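Local structure of putative sodium:solute symporter (Proteus mirabilis, 5NV9) at residues Gly314-Pro317 against Leu318-Thr322. The protein couples the inward sodium gradient to the uptake of the sialic acid N-acetylneuraminic acid across the inner membrane. Sequence-based numbering, arbitrary orientation.
Sequences GILP and LFIVT
Leu316 and Ile320, one turn apart on the short periplasmic helix 315-323, meet through their outermost methyls, with CD1 of Leu316 3.6 Å from CD1 of Ile320. The two side chains lie obliquely across one another. Leu316 keeps CG trans to its own nitrogen (chi1 172°), and from there one branch, CD1, swings forward onto the isoleucine. Ile320 answers with its long branch: CG1 sits beside the backbone N (chi1 -66°), which sends the ethyl arm back down the helix, over the carbonyl of Leu316, where CG1 comes to 3.4 Å from Leu316 O. That same oxygen takes the N-H of Ile320, N to O 3.0 Å, nearly along its C=O axis, while the ethyl arm lies against it.

The first turn is plain alpha-helix. Leu318 N bonds to the carbonyl oxygen of Gly314, the residue just ahead of the helix, and Phe319 N reaches Ile315 O at 2.9 Å along an almost straight N-H (175°). Pro317 has no N-H to give, which suits a first-turn position, while its carbonyl still accepts from Val321 N, and CG2 of Val321 rests 3.5 Å from that Pro317 O. Further along, Leu318 O is gripped twice from opposite faces of its plane, by Thr322 N and by Thr322 OG1, the hydroxyl at 2.6 Å.

The ring of Phe319 leads away from 314-317 and meets Tyr298 edge-to-face, while Ile315 and Phe319 both touch Tyr299 of helix 267-301. Within this LeuT-fold transporter the helix is thus wedged among longer ones: Leu316 packs on Phe64 and Pro68 of helix 61-73 and Ile196 of helix 155-203, and Ile320 on Ile332, Ile333 and Ile336 of helix 328-361.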
ATOM      1  N   GLY A 314     -12.196 -15.452   7.082  1.00 32.16           N
ATOM      2  CA  GLY A 314     -13.388 -14.788   7.635  1.00 30.79           C
ATOM      3  C   GLY A 314     -13.507 -14.802   9.158  1.00 34.10           C
ATOM      4  O   GLY A 314     -14.506 -14.358   9.702  1.00 33.14           O
ATOM      5  N   ILE A 315     -12.503 -15.338   9.855  1.00 32.71           N
ATOM      6  CA  ILE A 315     -12.581 -15.496  11.316  1.00 31.22           C
ATOM      7  C   ILE A 315     -12.534 -14.158  12.022  1.00 28.47           C
ATOM      8  O   ILE A 315     -13.334 -13.930  12.923  1.00 29.04           O
ATOM      9  CB  ILE A 315     -11.527 -16.487  11.896  1.00 33.82           C
ATOM     10  CG1 ILE A 315     -11.957 -17.920  11.601  1.00 36.69           C
ATOM     11  CG2 ILE A 315     -11.423 -16.442  13.414  1.00 32.29           C
ATOM     12  CD1 ILE A 315     -10.792 -18.902  11.698  1.00 36.88           C
ATOM     13  N   LEU A 316     -11.657 -13.253  11.614  1.00 27.20           N
ATOM     14  CA  LEU A 316     -11.705 -11.924  12.179  1.00 25.47           C
ATOM     15  C   LEU A 316     -13.070 -11.233  12.021  1.00 26.27           C
ATOM     16  O   LEU A 316     -13.656 -10.800  13.023  1.00 25.47           O
ATOM     17  CB  LEU A 316     -10.554 -11.042  11.710  1.00 26.40           C
ATOM     18  CG  LEU A 316     -10.633  -9.560  12.114  1.00 28.10           C
ATOM     19  CD1 LEU A 316     -10.825  -9.340  13.637  1.00 30.19           C
ATOM     20  CD2 LEU A 316      -9.403  -8.820  11.600  1.00 27.97           C
ATOM     21  N   PRO A 317     -13.582 -11.094  10.783  1.00 27.78           N
ATOM     22  CA  PRO A 317     -14.900 -10.459  10.663  1.00 27.72           C
ATOM     23  C   PRO A 317     -16.021 -11.180  11.392  1.00 28.94           C
ATOM     24  O   PRO A 317     -16.973 -10.534  11.846  1.00 30.09           O
ATOM     25  CB  PRO A 317     -15.195 -10.487   9.162  1.00 30.78           C
ATOM     26  CG  PRO A 317     -13.989 -11.053   8.475  1.00 29.91           C
ATOM     27  CD  PRO A 317     -12.898 -11.228   9.485  1.00 29.72           C
ATOM     28  N   LEU A 318     -15.944 -12.508  11.430  1.00 28.53           N
ATOM     29  CA  LEU A 318     -16.866 -13.311  12.202  1.00 28.94           C
ATOM     30  C   LEU A 318     -16.872 -12.920  13.642  1.00 26.43           C
ATOM     31  O   LEU A 318     -17.958 -12.682  14.198  1.00 25.54           O
ATOM     32  CB  LEU A 318     -16.512 -14.798  12.108  1.00 36.31           C
ATOM     33  CG  LEU A 318     -17.544 -15.642  12.885  1.00 38.08           C
ATOM     34  CD1 LEU A 318     -18.865 -15.615  12.132  1.00 36.95           C
ATOM     35  CD2 LEU A 318     -17.060 -17.061  13.114  1.00 39.68           C
ATOM     36  N   PHE A 319     -15.689 -12.872  14.264  1.00 24.36           N
ATOM     37  CA  PHE A 319     -15.575 -12.376  15.638  1.00 24.06           C
ATOM     38  C   PHE A 319     -16.132 -10.966  15.848  1.00 24.30           C
ATOM     39  O   PHE A 319     -16.849 -10.717  16.819  1.00 23.56           O
ATOM     40  CB  PHE A 319     -14.145 -12.416  16.138  1.00 24.46           C
ATOM     41  CG  PHE A 319     -13.986 -12.005  17.573  1.00 25.93           C
ATOM     42  CD1 PHE A 319     -13.845 -10.670  17.927  1.00 29.38           C
ATOM     43  CD2 PHE A 319     -13.976 -12.944  18.587  1.00 28.81           C
ATOM     44  CE1 PHE A 319     -13.709 -10.295  19.260  1.00 28.42           C
ATOM     45  CE2 PHE A 319     -13.830 -12.571  19.934  1.00 27.10           C
ATOM     46  CZ  PHE A 319     -13.689 -11.258  20.262  1.00 26.77           C
ATOM     47  N   ILE A 320     -15.839 -10.056  14.943  1.00 22.67           N
ATOM     48  CA  ILE A 320     -16.329  -8.704  15.093  1.00 28.22           C
ATOM     49  C   ILE A 320     -17.842  -8.632  15.136  1.00 31.07           C
ATOM     50  O   ILE A 320     -18.412  -7.979  15.994  1.00 30.35           O
ATOM     51  CB  ILE A 320     -15.849  -7.779  13.975  1.00 27.29           C
ATOM     52  CG1 ILE A 320     -14.317  -7.606  14.082  1.00 28.60           C
ATOM     53  CG2 ILE A 320     -16.598  -6.441  14.033  1.00 25.91           C
ATOM     54  CD1 ILE A 320     -13.670  -7.269  12.740  1.00 31.01           C
ATOM     55  N   VAL A 321     -18.480  -9.304  14.201  1.00 31.54           N
ATOM     56  CA  VAL A 321     -19.896  -9.153  14.051  1.00 35.39           C
ATOM     57  C   VAL A 321     -20.661  -9.998  15.067  1.00 37.27           C
ATOM     58  O   VAL A 321     -21.807  -9.631  15.429  1.00 35.17           O
ATOM     59  CB  VAL A 321     -20.296  -9.471  12.619  1.00 38.08           C
ATOM     60  CG1 VAL A 321     -21.784  -9.562  12.467  1.00 41.07           C
ATOM     61  CG2 VAL A 321     -19.756  -8.361  11.712  1.00 40.65           C
ATOM     62  N   THR A 322     -20.056 -11.082  15.545  1.00 31.95           N
ATOM     63  CA  THR A 322     -20.753 -11.969  16.461  1.00 31.18           C
ATOM     64  C   THR A 322     -20.399 -11.665  17.885  1.00 32.27           C
ATOM     65  O   THR A 322     -21.196 -11.954  18.747  1.00 33.87           O
ATOM     66  CB  THR A 322     -20.495 -13.484  16.189  1.00 33.19           C
ATOM     67  OG1 THR A 322     -19.088 -13.800  16.282  1.00 32.09           O
ATOM     68  CG2 THR A 322     -21.001 -13.876  14.835  1.00 31.41           C
TER